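Local coordinates for FERM, RhoGEF and pleckstrin domain-containing protein 2 (Mus musculus, PDB 4GYV) that activates RAC1 as a guanine nucleotide exchange factor and takes part in semaphorin responses and actin remodelling, represented here by its DH domain, at residues 26-31 with 144-149; 35-40 with 127-132; 63-68 with 96-101; 159-164 with 186-191. All coordinates share one frame; numbering follows the deposited sequence.

Contact 1 of 4, residues 26-31 with 144-149; sequences LEVITV and LPLNTF
Phe-149 lays its side chain against Val-28 and Ile-29 on one flank of helix 7-39, in a wholly apolar contact. Followed outward, its CB is the first atom to touch, lying 3.7 Å from Ile-29 CD1. With CG anti to the carbonyl carbon (chi1 -72°), the ring turns from Ile-29 to Val-28 and stands roughly perpendicular to that valine. Phe-149 CE1 packs 3.6 Å from Val-28 CG2; at the tip, Phe-149 CZ lies 3.8 Å from the same methyl. Across the ring, Phe-149 CE2 meets Val-28 CG1 at 4.0 Å. Val-28 CG1 stands over the ring face in a CH-pi contact, 4.1 Å from the centroid of the Phe-149 ring and 15° off its normal. Leu-144 CD1 backs the opposite face, so the ring is sandwiched between aliphatic groups, while Leu-146 CA sits at its edge. Beside the ring, Leu-146 CD1 reaches Val-28 CG1 at 4.1 Å. An alanine in place of Phe-149 would keep only the CB touch and would probably leave Val-28 and Leu-144 facing a gap where the ring had separated them. Tyr-143 meets the ring edge-to-face, and Phe-136 from helix 127-137 packs on both Val-28 and Leu-146. Such interlocking of aliphatic and aromatic side chains is characteristic of the buried interior of an all-helical DH domain, where the short helix 146-149 is fastened against the long N-terminal helix 7-39.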
loop_
_atom_site.group_PDB
_atom_site.type_symbol
_atom_site.label_atom_id
_atom_site.label_comp_id
_atom_site.label_asym_id
_atom_site.label_seq_id
_atom_site.Cartn_x
_atom_site.Cartn_y
_atom_site.Cartn_z
ATOM N N LEU A 26 3.821 10.782 -7.820
ATOM C CA LEU A 26 4.018 12.143 -7.359
ATOM C C LEU A 26 4.658 12.201 -5.966
ATOM O O LEU A 26 5.470 13.083 -5.682
ATOM C CB LEU A 26 2.695 12.897 -7.324
ATOM C CG LEU A 26 2.045 13.187 -8.669
ATOM C CD1 LEU A 26 0.885 14.166 -8.459
ATOM C CD2 LEU A 26 3.079 13.702 -9.703
ATOM N N GLU A 27 4.297 11.271 -5.087
ATOM C CA GLU A 27 4.881 11.300 -3.742
ATOM C C GLU A 27 6.411 11.107 -3.731
ATOM O O GLU A 27 7.075 11.547 -2.801
ATOM C CB GLU A 27 4.158 10.345 -2.785
ATOM C CG GLU A 27 2.693 10.707 -2.640
ATOM C CD GLU A 27 1.925 9.890 -1.613
ATOM O OE1 GLU A 27 2.362 8.785 -1.192
ATOM O OE2 GLU A 27 0.846 10.388 -1.241
ATOM N N VAL A 28 6.960 10.472 -4.762
ATOM C CA VAL A 28 8.404 10.380 -4.903
ATOM C C VAL A 28 9.002 11.777 -4.894
ATOM O O VAL A 28 10.051 12.013 -4.302
ATOM C CB VAL A 28 8.833 9.719 -6.219
ATOM C CG1 VAL A 28 10.352 9.702 -6.310
ATOM C CG2 VAL A 28 8.292 8.323 -6.312
ATOM N N ILE A 29 8.324 12.712 -5.548
ATOM C CA ILE A 29 8.802 14.089 -5.583
ATOM C C ILE A 29 8.360 14.889 -4.381
ATOM O O ILE A 29 9.182 15.496 -3.705
ATOM C CB ILE A 29 8.277 14.823 -6.799
ATOM C CG1 ILE A 29 8.805 14.178 -8.069
ATOM C CG2 ILE A 29 8.651 16.280 -6.731
ATOM C CD1 ILE A 29 7.973 14.575 -9.282
ATOM N N THR A 30 7.055 14.896 -4.129
ATOM C CA THR A 30 6.475 15.785 -3.129
ATOM C C THR A 30 6.891 15.462 -1.706
ATOM O O THR A 30 6.982 16.361 -0.864
ATOM C CB THR A 30 4.961 15.820 -3.227
ATOM O OG1 THR A 30 4.402 14.576 -2.763
ATOM C CG2 THR A 30 4.584 16.051 -4.650
ATOM N N VAL A 31 7.149 14.186 -1.445
ATOM C CA VAL A 31 7.526 13.774 -0.118
ATOM C C VAL A 31 8.975 13.332 -0.029
ATOM O O VAL A 31 9.757 13.914 0.711
ATOM C CB VAL A 31 6.571 12.694 0.431
ATOM C CG1 VAL A 31 7.125 12.044 1.693
ATOM C CG2 VAL A 31 5.264 13.320 0.759
ATOM N N LEU A 144 12.547 5.145 -10.942
ATOM C CA LEU A 144 12.974 5.690 -12.229
ATOM C C LEU A 144 13.870 6.851 -11.919
ATOM O O LEU A 144 13.956 7.278 -10.768
ATOM C CB LEU A 144 11.802 6.196 -13.050
ATOM C CG LEU A 144 10.576 5.300 -13.054
ATOM C CD1 LEU A 144 9.425 6.135 -13.489
ATOM C CD2 LEU A 144 10.796 4.141 -13.997
ATOM N N PRO A 145 14.576 7.349 -12.932
ATOM C CA PRO A 145 15.337 8.564 -12.675
ATOM C C PRO A 145 14.369 9.656 -12.276
ATOM O O PRO A 145 13.320 9.805 -12.905
ATOM C CB PRO A 145 15.961 8.876 -14.019
ATOM C CG PRO A 145 15.766 7.682 -14.873
ATOM C CD PRO A 145 15.085 6.625 -14.103
ATOM N N LEU A 146 14.718 10.388 -11.225
ATOM C CA LEU A 146 13.825 11.372 -10.646
ATOM C C LEU A 146 13.167 12.284 -11.674
ATOM O O LEU A 146 11.941 12.354 -11.748
ATOM C CB LEU A 146 14.525 12.207 -9.574
ATOM C CG LEU A 146 13.430 13.155 -9.093
ATOM C CD1 LEU A 146 12.785 12.703 -7.794
ATOM C CD2 LEU A 146 13.941 14.559 -9.039
ATOM N N ASN A 147 13.971 12.963 -12.480
ATOM C CA ASN A 147 13.411 13.844 -13.490
ATOM C C ASN A 147 12.345 13.212 -14.407
ATOM O O ASN A 147 11.517 13.919 -14.958
ATOM C CB ASN A 147 14.523 14.503 -14.315
ATOM C CG ASN A 147 15.215 15.645 -13.569
ATOM O OD1 ASN A 147 14.759 16.076 -12.513
ATOM N ND2 ASN A 147 16.307 16.149 -14.132
ATOM N N THR A 148 12.325 11.896 -14.567
ATOM C CA THR A 148 11.329 11.337 -15.471
ATOM C C THR A 148 9.939 11.280 -14.812
ATOM O O THR A 148 8.913 11.145 -15.490
ATOM C CB THR A 148 11.769 9.998 -16.131
ATOM O OG1 THR A 148 11.440 8.910 -15.294
ATOM C CG2 THR A 148 13.268 9.959 -16.396
ATOM N N PHE A 149 9.910 11.422 -13.490
ATOM C CA PHE A 149 8.651 11.580 -12.780
ATOM C C PHE A 149 8.007 12.896 -13.139
ATOM O O PHE A 149 6.802 13.021 -13.062
ATOM C CB PHE A 149 8.843 11.520 -11.260
ATOM C CG PHE A 149 9.167 10.145 -10.741
ATOM C CD1 PHE A 149 8.149 9.250 -10.416
ATOM C CD2 PHE A 149 10.492 9.734 -10.594
ATOM C CE1 PHE A 149 8.443 7.965 -9.940
ATOM C CE2 PHE A 149 10.793 8.457 -10.120
ATOM C CZ PHE A 149 9.764 7.573 -9.788
#

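Contact 2 of 4, residues 35-40 with 127-132; sequences SVLIKE and KKLEAV
Leu-37 and Val-132 bring the backbones nearest, CA to CA 7.5 Å, where helix segments 35-39 and 127-132 run roughly antiparallel at 143° with their axes 11.1 Å apart. Side chains fill that spacing. Val-132 does most of the work, pointing both of its methyls at the other segment. Val-132 CG1 meets Val-36 CG1, the two valines lying alongside and pointing opposite ways. Its second methyl, Val-132 CG2, lies 3.8 Å from Glu-40 CG, so the glutamate contributes its aliphatic stem here and not its charge. CB and CG of Glu-40 lie along the valine, and the bend at chi2 (71°) sets where the carboxylate goes. Deeper in, Leu-37 CD2 touches Leu-129 CD1 at 4.1 Å; Met-43 from the following loop packs on both leucines, and Met-48 and Phe-52 of helix 45-52 add further cover to Leu-37. On the outer side, Lys-128 stretches across with CG anti to its backbone N and every later bond extended. Its NZ offers a weak hydrogen bond to the backbone carbonyl Glu-40 O at 3.2 Å. The carboxylate is not the partner, for Glu-40 OE2 stays 6.2 Å from Lys-128 NZ. The contact thus grades from the two leucines and Val-132 inside, through the partly exposed Val-36, to Glu-40 and Lys-128 outside. Its cohesion is chiefly apolar, and the one weak bond from a charged amine to a carbonyl, at its outer side, probably adds little.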
loop_
_atom_site.group_PDB
_atom_site.type_symbol
_atom_site.label_atom_id
_atom_site.label_comp_id
_atom_site.label_asym_id
_atom_site.label_seq_id
_atom_site.Cartn_x
_atom_site.Cartn_y
_atom_site.Cartn_z
ATOM N N SER A 35 12.138 15.570 1.103
ATOM C CA SER A 35 12.739 15.199 2.368
ATOM C C SER A 35 14.260 15.277 2.290
ATOM O O SER A 35 14.911 15.914 3.123
ATOM C CB SER A 35 12.331 13.787 2.726
ATOM O OG SER A 35 12.343 13.601 4.123
ATOM N N VAL A 36 14.815 14.629 1.275
ATOM C CA VAL A 36 16.255 14.586 1.072
ATOM C C VAL A 36 16.812 15.962 0.724
ATOM O O VAL A 36 17.839 16.373 1.262
ATOM C CB VAL A 36 16.625 13.565 -0.023
ATOM C CG1 VAL A 36 17.928 13.910 -0.642
ATOM C CG2 VAL A 36 16.729 12.188 0.564
ATOM N N LEU A 37 16.127 16.672 -0.170
ATOM C CA LEU A 37 16.554 17.998 -0.599
ATOM C C LEU A 37 16.710 18.983 0.561
ATOM O O LEU A 37 17.603 19.849 0.564
ATOM C CB LEU A 37 15.539 18.566 -1.578
ATOM C CG LEU A 37 15.616 18.160 -3.042
ATOM C CD1 LEU A 37 14.655 19.033 -3.810
ATOM C CD2 LEU A 37 17.009 18.351 -3.533
ATOM N N ILE A 38 15.807 18.861 1.524
ATOM C CA ILE A 38 15.797 19.701 2.707
ATOM C C ILE A 38 16.894 19.280 3.673
ATOM O O ILE A 38 17.658 20.120 4.159
ATOM C CB ILE A 38 14.426 19.628 3.406
ATOM C CG1 ILE A 38 13.415 20.449 2.626
ATOM C CG2 ILE A 38 14.481 20.129 4.833
ATOM C CD1 ILE A 38 12.053 20.451 3.264
ATOM N N LYS A 39 16.975 17.978 3.941
ATOM C CA LYS A 39 17.979 17.448 4.865
ATOM C C LYS A 39 19.406 17.768 4.432
ATOM O O LYS A 39 20.292 17.975 5.261
ATOM C CB LYS A 39 17.817 15.936 5.023
ATOM C CG LYS A 39 18.835 15.338 5.949
ATOM C CD LYS A 39 19.010 13.862 5.761
ATOM C CE LYS A 39 20.201 13.326 6.544
ATOM N NZ LYS A 39 20.328 11.850 6.387
ATOM N N GLU A 40 19.612 17.815 3.123
ATOM C CA GLU A 40 20.925 18.054 2.552
ATOM C C GLU A 40 21.157 19.520 2.158
ATOM O O GLU A 40 22.260 19.887 1.773
ATOM C CB GLU A 40 21.127 17.138 1.342
ATOM C CG GLU A 40 22.441 16.369 1.336
ATOM C CD GLU A 40 22.501 15.276 2.390
ATOM O OE1 GLU A 40 21.450 14.651 2.669
ATOM O OE2 GLU A 40 23.609 15.052 2.936
ATOM N N LYS A 127 28.078 20.384 -8.281
ATOM C CA LYS A 127 28.546 19.042 -7.956
ATOM C C LYS A 127 27.799 18.437 -6.760
ATOM O O LYS A 127 27.687 17.219 -6.653
ATOM C CB LYS A 127 30.086 19.040 -7.732
ATOM N N LYS A 128 27.265 19.284 -5.882
ATOM C CA LYS A 128 26.560 18.809 -4.687
ATOM C C LYS A 128 25.101 18.397 -4.935
ATOM O O LYS A 128 24.644 17.368 -4.431
ATOM C CB LYS A 128 26.621 19.841 -3.557
ATOM C CG LYS A 128 25.776 19.441 -2.355
ATOM C CD LYS A 128 25.982 20.356 -1.155
ATOM C CE LYS A 128 25.105 19.913 0.020
ATOM N NZ LYS A 128 25.234 20.800 1.217
ATOM N N LEU A 129 24.361 19.206 -5.686
ATOM C CA LEU A 129 22.995 18.842 -6.031
ATOM C C LEU A 129 23.037 17.580 -6.865
ATOM O O LEU A 129 22.201 16.691 -6.694
ATOM C CB LEU A 129 22.290 19.953 -6.810
ATOM C CG LEU A 129 20.898 19.619 -7.361
ATOM C CD1 LEU A 129 19.889 19.490 -6.248
ATOM C CD2 LEU A 129 20.445 20.670 -8.353
ATOM N N GLU A 130 24.013 17.498 -7.768
ATOM C CA GLU A 130 24.141 16.316 -8.611
ATOM C C GLU A 130 24.281 15.065 -7.752
ATOM O O GLU A 130 23.613 14.058 -7.992
ATOM C CB GLU A 130 25.318 16.435 -9.565
ATOM C CG GLU A 130 25.437 15.262 -10.519
ATOM C CD GLU A 130 26.719 15.293 -11.324
ATOM O OE1 GLU A 130 26.850 14.462 -12.245
ATOM O OE2 GLU A 130 27.599 16.143 -11.036
ATOM N N ALA A 131 25.135 15.154 -6.735
ATOM C CA ALA A 131 25.384 14.050 -5.807
ATOM C C ALA A 131 24.124 13.595 -5.082
ATOM O O ALA A 131 23.896 12.391 -4.912
ATOM C CB ALA A 131 26.418 14.453 -4.806
ATOM N N VAL A 132 23.323 14.566 -4.645
ATOM C CA VAL A 132 22.057 14.278 -3.982
ATOM C C VAL A 132 21.068 13.526 -4.867
ATOM O O VAL A 132 20.402 12.600 -4.395
ATOM C CB VAL A 132 21.402 15.553 -3.472
ATOM C CG1 VAL A 132 20.025 15.251 -2.933
ATOM C CG2 VAL A 132 22.279 16.186 -2.407
#

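Contact 3 of 4, residues 63-68 with 96-101; sequences RGFLHE and LRNMRQ
Glu-68 turns its CG anti to the carbonyl carbon (chi1 -74°) and then runs extended, while Arg-97 leaves its helix with CG anti to the backbone N and folds at chi3 (63°), which brings NE and NH1 round to a single carboxylate oxygen. Glu-68 OE1 takes the salt bridge from NH1 at the guanidinium edge, with a weak bond from Arg-97 NE at 3.0 Å. Asn-98 ND2 adds a third hydrogen bond to Glu-68 OE1, 3.2 Å long and nearly straight at 163°. That donor comes from above the carboxylate plane, although the oxygen lies almost in the plane of the amide. The amide is held further by Ile-94 O, which also accepts from ND2. An alanine at Glu-68 would probably leave the Arg-97 guanidinium without its countercharge and the Asn-98 amide with one bond fewer. Alongside, Phe-65 slants against the Asn-98 amide, with Phe-65 CB 3.6 Å from Asn-98 OD1. Over one face of the same ring sits the methyl of Met-99, modelled as selenomethionine, its CE 4.1 Å from Phe-65 CZ. The two segments are almost exactly antiparallel, with axes 10.7 Å apart. Helix 56-77 thereby joins helix 92-102, while Phe-65 also packs on Glu-19 of helix 7-39 and Met-99 reaches helices 152-170 and 178-194.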
loop_
_atom_site.group_PDB
_atom_site.type_symbol
_atom_site.label_atom_id
_atom_site.label_comp_id
_atom_site.label_asym_id
_atom_site.label_seq_id
_atom_site.Cartn_x
_atom_site.Cartn_y
_atom_site.Cartn_z
ATOM N N ARG A 63 -5.677 14.461 -5.659
ATOM C CA ARG A 63 -6.154 13.873 -4.440
ATOM C C ARG A 63 -7.636 14.047 -4.240
ATOM O O ARG A 63 -8.302 13.156 -3.724
ATOM C CB ARG A 63 -5.383 14.423 -3.267
ATOM C CG ARG A 63 -4.254 13.519 -2.958
ATOM C CD ARG A 63 -4.754 12.316 -2.218
ATOM N NE ARG A 63 -3.709 12.019 -1.269
ATOM C CZ ARG A 63 -3.838 12.028 0.045
ATOM N NH1 ARG A 63 -5.003 12.242 0.627
ATOM N NH2 ARG A 63 -2.773 11.788 0.782
ATOM N N GLY A 64 -8.154 15.188 -4.657
ATOM C CA GLY A 64 -9.574 15.428 -4.542
ATOM C C GLY A 64 -10.296 14.565 -5.550
ATOM O O GLY A 64 -11.362 14.021 -5.279
ATOM N N PHE A 65 -9.699 14.443 -6.724
ATOM C CA PHE A 65 -10.253 13.621 -7.775
ATOM C C PHE A 65 -10.309 12.156 -7.354
ATOM O O PHE A 65 -11.324 11.479 -7.527
ATOM C CB PHE A 65 -9.392 13.762 -9.019
ATOM C CG PHE A 65 -9.906 13.007 -10.187
ATOM C CD1 PHE A 65 -11.239 13.086 -10.537
ATOM C CD2 PHE A 65 -9.061 12.209 -10.942
ATOM C CE1 PHE A 65 -11.727 12.384 -11.629
ATOM C CE2 PHE A 65 -9.543 11.509 -12.033
ATOM C CZ PHE A 65 -10.880 11.606 -12.380
ATOM N N LEU A 66 -9.208 11.665 -6.806
ATOM C CA LEU A 66 -9.142 10.273 -6.415
ATOM C C LEU A 66 -10.190 10.009 -5.363
ATOM O O LEU A 66 -10.853 8.982 -5.365
ATOM C CB LEU A 66 -7.764 9.926 -5.864
ATOM C CG LEU A 66 -7.633 8.539 -5.221
ATOM C CD1 LEU A 66 -7.959 7.468 -6.221
ATOM C CD2 LEU A 66 -6.233 8.310 -4.645
ATOM N N HIS A 67 -10.359 10.967 -4.472
ATOM C CA HIS A 67 -11.295 10.786 -3.376
ATOM C C HIS A 67 -12.711 10.575 -3.887
ATOM O O HIS A 67 -13.456 9.738 -3.372
ATOM C CB HIS A 67 -11.251 11.989 -2.460
ATOM C CG HIS A 67 -12.110 11.837 -1.253
ATOM N ND1 HIS A 67 -13.373 12.393 -1.167
ATOM C CD2 HIS A 67 -11.901 11.177 -0.090
ATOM C CE1 HIS A 67 -13.897 12.094 0.005
ATOM N NE2 HIS A 67 -13.026 11.358 0.675
ATOM N N GLU A 68 -13.064 11.342 -4.911
ATOM C CA GLU A 68 -14.390 11.295 -5.479
ATOM C C GLU A 68 -14.571 10.018 -6.299
ATOM O O GLU A 68 -15.606 9.350 -6.211
ATOM C CB GLU A 68 -14.631 12.542 -6.312
ATOM C CG GLU A 68 -14.864 13.790 -5.480
ATOM C CD GLU A 68 -15.103 15.035 -6.332
ATOM O OE1 GLU A 68 -15.658 14.910 -7.441
ATOM O OE2 GLU A 68 -14.715 16.146 -5.904
ATOM N N LEU A 96 -16.669 15.164 -15.224
ATOM C CA LEU A 96 -16.967 16.462 -15.778
ATOM C C LEU A 96 -16.632 17.534 -14.777
ATOM O O LEU A 96 -16.083 18.561 -15.131
ATOM C CB LEU A 96 -18.429 16.543 -16.129
ATOM C CG LEU A 96 -18.955 17.932 -16.444
ATOM C CD1 LEU A 96 -18.305 18.431 -17.695
ATOM C CD2 LEU A 96 -20.449 17.860 -16.597
ATOM N N ARG A 97 -16.980 17.300 -13.521
ATOM C CA ARG A 97 -16.665 18.269 -12.480
ATOM C C ARG A 97 -15.139 18.464 -12.421
ATOM O O ARG A 97 -14.639 19.576 -12.517
ATOM C CB ARG A 97 -17.255 17.829 -11.129
ATOM C CG ARG A 97 -16.919 18.736 -9.942
ATOM C CD ARG A 97 -17.748 18.439 -8.685
ATOM N NE ARG A 97 -17.522 17.094 -8.157
ATOM C CZ ARG A 97 -18.441 16.122 -8.137
ATOM N NH1 ARG A 97 -18.137 14.923 -7.634
ATOM N NH2 ARG A 97 -19.670 16.342 -8.605
ATOM N N ASN A 98 -14.401 17.374 -12.316
ATOM C CA ASN A 98 -12.946 17.463 -12.251
ATOM C C ASN A 98 -12.246 17.945 -13.527
ATOM O O ASN A 98 -11.269 18.680 -13.436
ATOM C CB ASN A 98 -12.342 16.151 -11.740
ATOM C CG ASN A 98 -12.760 15.852 -10.330
ATOM O OD1 ASN A 98 -12.025 16.135 -9.386
ATOM N ND2 ASN A 98 -13.973 15.323 -10.166
HETATM N N MSE A 99 -12.728 17.565 -14.708
HETATM C CA MSE A 99 -12.099 18.095 -15.913
HETATM C C MSE A 99 -12.274 19.606 -15.988
HETATM O O MSE A 99 -11.356 20.321 -16.363
HETATM C CB MSE A 99 -12.582 17.407 -17.183
HETATM C CG MSE A 99 -12.200 15.928 -17.290
HETATM SE SE MSE A 99 -10.350 15.396 -16.818
HETATM C CE MSE A 99 -10.643 14.742 -15.049
ATOM N N ARG A 100 -13.442 20.100 -15.597
ATOM C CA ARG A 100 -13.652 21.541 -15.502
ATOM C C ARG A 100 -12.687 22.179 -14.495
ATOM O O ARG A 100 -12.162 23.252 -14.743
ATOM C CB ARG A 100 -15.108 21.877 -15.115
ATOM C CG ARG A 100 -16.125 22.060 -16.266
ATOM C CD ARG A 100 -17.358 22.889 -15.823
ATOM N NE ARG A 100 -18.084 22.284 -14.701
ATOM C CZ ARG A 100 -17.890 22.582 -13.413
ATOM N NH1 ARG A 100 -18.595 21.968 -12.467
ATOM N NH2 ARG A 100 -16.988 23.489 -13.061
ATOM N N GLN A 101 -12.480 21.527 -13.352
ATOM C CA GLN A 101 -11.638 22.070 -12.288
ATOM C C GLN A 101 -10.210 22.195 -12.766
ATOM O O GLN A 101 -9.481 23.105 -12.384
ATOM C CB GLN A 101 -11.644 21.145 -11.081
ATOM C CG GLN A 101 -12.571 21.554 -9.987
ATOM C CD GLN A 101 -12.924 20.389 -9.070
ATOM O OE1 GLN A 101 -12.257 19.335 -9.083
ATOM N NE2 GLN A 101 -13.993 20.563 -8.274
#

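Contact 4 of 4, residues 159-164 with 186-191; sequences HYRLLL and KAITEV
The Tyr-160 ring presents its edge to Ile-188, whose CD1 lies near the ring plane, and meets the Phe-65 ring with planes at about 70°. On the far flank of helix 152-170, the His-159 ring has Leu-163 CD1 over one face and stacks with Phe-10 of the third subunit. Ile-188 is the wedge between the segments. Its CG1, anti to the backbone N (chi1 -177°), lodges 3.8 Å from Tyr-160 CB and the same distance from the backbone atom Arg-161 N. The branch methyl Ile-188 CG2 meets Leu-164 CD1 at 3.9 Å and lies 4.0 Å from Arg-161 CA. The segments run roughly antiparallel, crossing at -152° with their axes 9.2 Å apart, and Ile-188 rests against the backbone of Arg-161. To one side of the isoleucine, Arg-161 CG passes Thr-189 OG1 at 3.7 Å, a plain packing touch, since that hydroxyl bonds to Leu-185 O. Arg-161 NE bonds weakly to Thr-192 OG1. Tyr-160 OH turns away to hydrogen bonds with Glu-19 and His-62. Tyr-160 OH and Thr-189 OG1 thus find their partners beside the contact, and what joins the two segments is van der Waals packing centred on one isoleucine.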
loop_
_atom_site.group_PDB
_atom_site.type_symbol
_atom_site.label_atom_id
_atom_site.label_comp_id
_atom_site.label_asym_id
_atom_site.label_seq_id
_atom_site.Cartn_x
_atom_site.Cartn_y
_atom_site.Cartn_z
ATOM N N HIS A 159 -3.658 10.775 -20.867
ATOM C CA HIS A 159 -4.363 9.574 -20.467
ATOM C C HIS A 159 -5.836 9.843 -20.213
ATOM O O HIS A 159 -6.672 9.067 -20.652
ATOM C CB HIS A 159 -3.719 8.972 -19.220
ATOM C CG HIS A 159 -3.929 7.494 -19.093
ATOM N ND1 HIS A 159 -3.299 6.726 -18.140
ATOM C CD2 HIS A 159 -4.707 6.643 -19.800
ATOM C CE1 HIS A 159 -3.672 5.465 -18.272
ATOM N NE2 HIS A 159 -4.522 5.387 -19.277
ATOM N N TYR A 160 -6.154 10.936 -19.510
ATOM C CA TYR A 160 -7.549 11.318 -19.271
ATOM C C TYR A 160 -8.314 11.472 -20.593
ATOM O O TYR A 160 -9.438 10.975 -20.730
ATOM C CB TYR A 160 -7.661 12.625 -18.482
ATOM C CG TYR A 160 -7.312 12.551 -17.000
ATOM C CD1 TYR A 160 -7.184 11.326 -16.331
ATOM C CD2 TYR A 160 -7.113 13.718 -16.262
ATOM C CE1 TYR A 160 -6.858 11.278 -14.961
ATOM C CE2 TYR A 160 -6.796 13.679 -14.905
ATOM C CZ TYR A 160 -6.671 12.464 -14.266
ATOM O OH TYR A 160 -6.353 12.456 -12.930
ATOM N N ARG A 161 -7.708 12.160 -21.562
ATOM C CA ARG A 161 -8.369 12.402 -22.842
ATOM C C ARG A 161 -8.665 11.059 -23.492
ATOM O O ARG A 161 -9.686 10.885 -24.144
ATOM C CB ARG A 161 -7.506 13.266 -23.772
ATOM C CG ARG A 161 -8.234 13.823 -25.017
ATOM C CD ARG A 161 -7.391 13.753 -26.305
ATOM N NE ARG A 161 -6.133 14.516 -26.251
ATOM C CZ ARG A 161 -4.924 14.008 -26.519
ATOM N NH1 ARG A 161 -4.796 12.726 -26.855
ATOM N NH2 ARG A 161 -3.836 14.774 -26.448
ATOM N N LEU A 162 -7.768 10.106 -23.287
ATOM C CA LEU A 162 -7.876 8.799 -23.902
ATOM C C LEU A 162 -9.037 8.043 -23.315
ATOM O O LEU A 162 -9.870 7.498 -24.044
ATOM C CB LEU A 162 -6.610 8.016 -23.617
ATOM C CG LEU A 162 -5.693 7.800 -24.794
ATOM C CD1 LEU A 162 -6.350 6.712 -25.632
ATOM C CD2 LEU A 162 -5.506 9.143 -25.560
ATOM N N LEU A 163 -9.058 8.011 -21.980
ATOM C CA LEU A 163 -10.074 7.329 -21.191
ATOM C C LEU A 163 -11.473 7.890 -21.444
ATOM O O LEU A 163 -12.413 7.138 -21.665
ATOM C CB LEU A 163 -9.708 7.395 -19.707
ATOM C CG LEU A 163 -8.490 6.552 -19.293
ATOM C CD1 LEU A 163 -7.762 7.168 -18.111
ATOM C CD2 LEU A 163 -8.864 5.094 -18.995
ATOM N N LEU A 164 -11.612 9.208 -21.422
ATOM C CA LEU A 164 -12.887 9.816 -21.764
ATOM C C LEU A 164 -13.314 9.501 -23.200
ATOM O O LEU A 164 -14.498 9.349 -23.497
ATOM C CB LEU A 164 -12.841 11.314 -21.499
ATOM C CG LEU A 164 -13.122 11.519 -20.013
ATOM C CD1 LEU A 164 -12.518 12.798 -19.459
ATOM C CD2 LEU A 164 -14.629 11.509 -19.822
ATOM N N LYS A 186 -14.797 17.214 -23.714
ATOM C CA LYS A 186 -14.599 18.520 -24.314
ATOM C C LYS A 186 -13.666 19.320 -23.411
ATOM O O LYS A 186 -12.743 19.963 -23.881
ATOM C CB LYS A 186 -15.946 19.219 -24.512
ATOM C CG LYS A 186 -15.876 20.590 -25.168
ATOM C CD LYS A 186 -17.271 21.230 -25.210
ATOM C CE LYS A 186 -17.240 22.713 -25.581
ATOM N NZ LYS A 186 -18.620 23.285 -25.733
ATOM N N ALA A 187 -13.882 19.221 -22.105
ATOM C CA ALA A 187 -13.079 19.946 -21.131
ATOM C C ALA A 187 -11.600 19.543 -21.134
ATOM O O ALA A 187 -10.716 20.392 -21.225
ATOM C CB ALA A 187 -13.657 19.748 -19.757
ATOM N N ILE A 188 -11.344 18.246 -21.001
ATOM C CA ILE A 188 -9.990 17.727 -20.992
ATOM C C ILE A 188 -9.310 17.970 -22.343
ATOM O O ILE A 188 -8.109 18.216 -22.416
ATOM C CB ILE A 188 -9.971 16.222 -20.647
ATOM C CG1 ILE A 188 -8.537 15.713 -20.578
ATOM C CG2 ILE A 188 -10.744 15.400 -21.678
ATOM C CD1 ILE A 188 -7.664 16.529 -19.670
ATOM N N THR A 189 -10.076 17.914 -23.419
ATOM C CA THR A 189 -9.510 18.208 -24.721
ATOM C C THR A 189 -9.053 19.667 -24.800
ATOM O O THR A 189 -7.974 19.959 -25.341
ATOM C CB THR A 189 -10.489 17.883 -25.836
ATOM O OG1 THR A 189 -10.736 16.473 -25.833
ATOM C CG2 THR A 189 -9.916 18.266 -27.146
ATOM N N GLU A 190 -9.861 20.573 -24.245
ATOM C CA GLU A 190 -9.463 21.974 -24.134
ATOM C C GLU A 190 -8.134 22.091 -23.407
ATOM O O GLU A 190 -7.250 22.819 -23.838
ATOM C CB GLU A 190 -10.526 22.808 -23.423
ATOM C CG GLU A 190 -11.827 22.883 -24.188
ATOM C CD GLU A 190 -12.818 23.863 -23.594
ATOM O OE1 GLU A 190 -12.463 24.495 -22.573
ATOM O OE2 GLU A 190 -13.938 23.996 -24.157
ATOM N N VAL A 191 -7.990 21.363 -22.307
ATOM C CA VAL A 191 -6.780 21.436 -21.509
ATOM C C VAL A 191 -5.571 20.913 -22.276
ATOM O O VAL A 191 -4.545 21.583 -22.359
ATOM C CB VAL A 191 -6.927 20.665 -20.201
ATOM C CG1 VAL A 191 -5.591 20.607 -19.471
ATOM C CG2 VAL A 191 -7.964 21.330 -19.338
#

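In the fold
Contacts 1 and 4 are buried and essentially apolar, an aromatic ring between aliphatic groups in one and an isoleucine wedge in the other. Contacts 2 and 3 are partly buried and add charge: a weak lysine-to-carbonyl bond in contact 2, a salt bridge with an amide beside it in contact 3. Contacts 1 and 2 share helix 7-39. Contact 2, its centre about 25 Å from the chain's centre, is the most peripheral; the centres of the other three lie about 12 Å from it. Contacts 3 and 4 touch directly, Met-99 and Phe-65 packing on Tyr-160, and so form one continuous patch across four helices, on the opposite side of the centre from contacts 1 and 2.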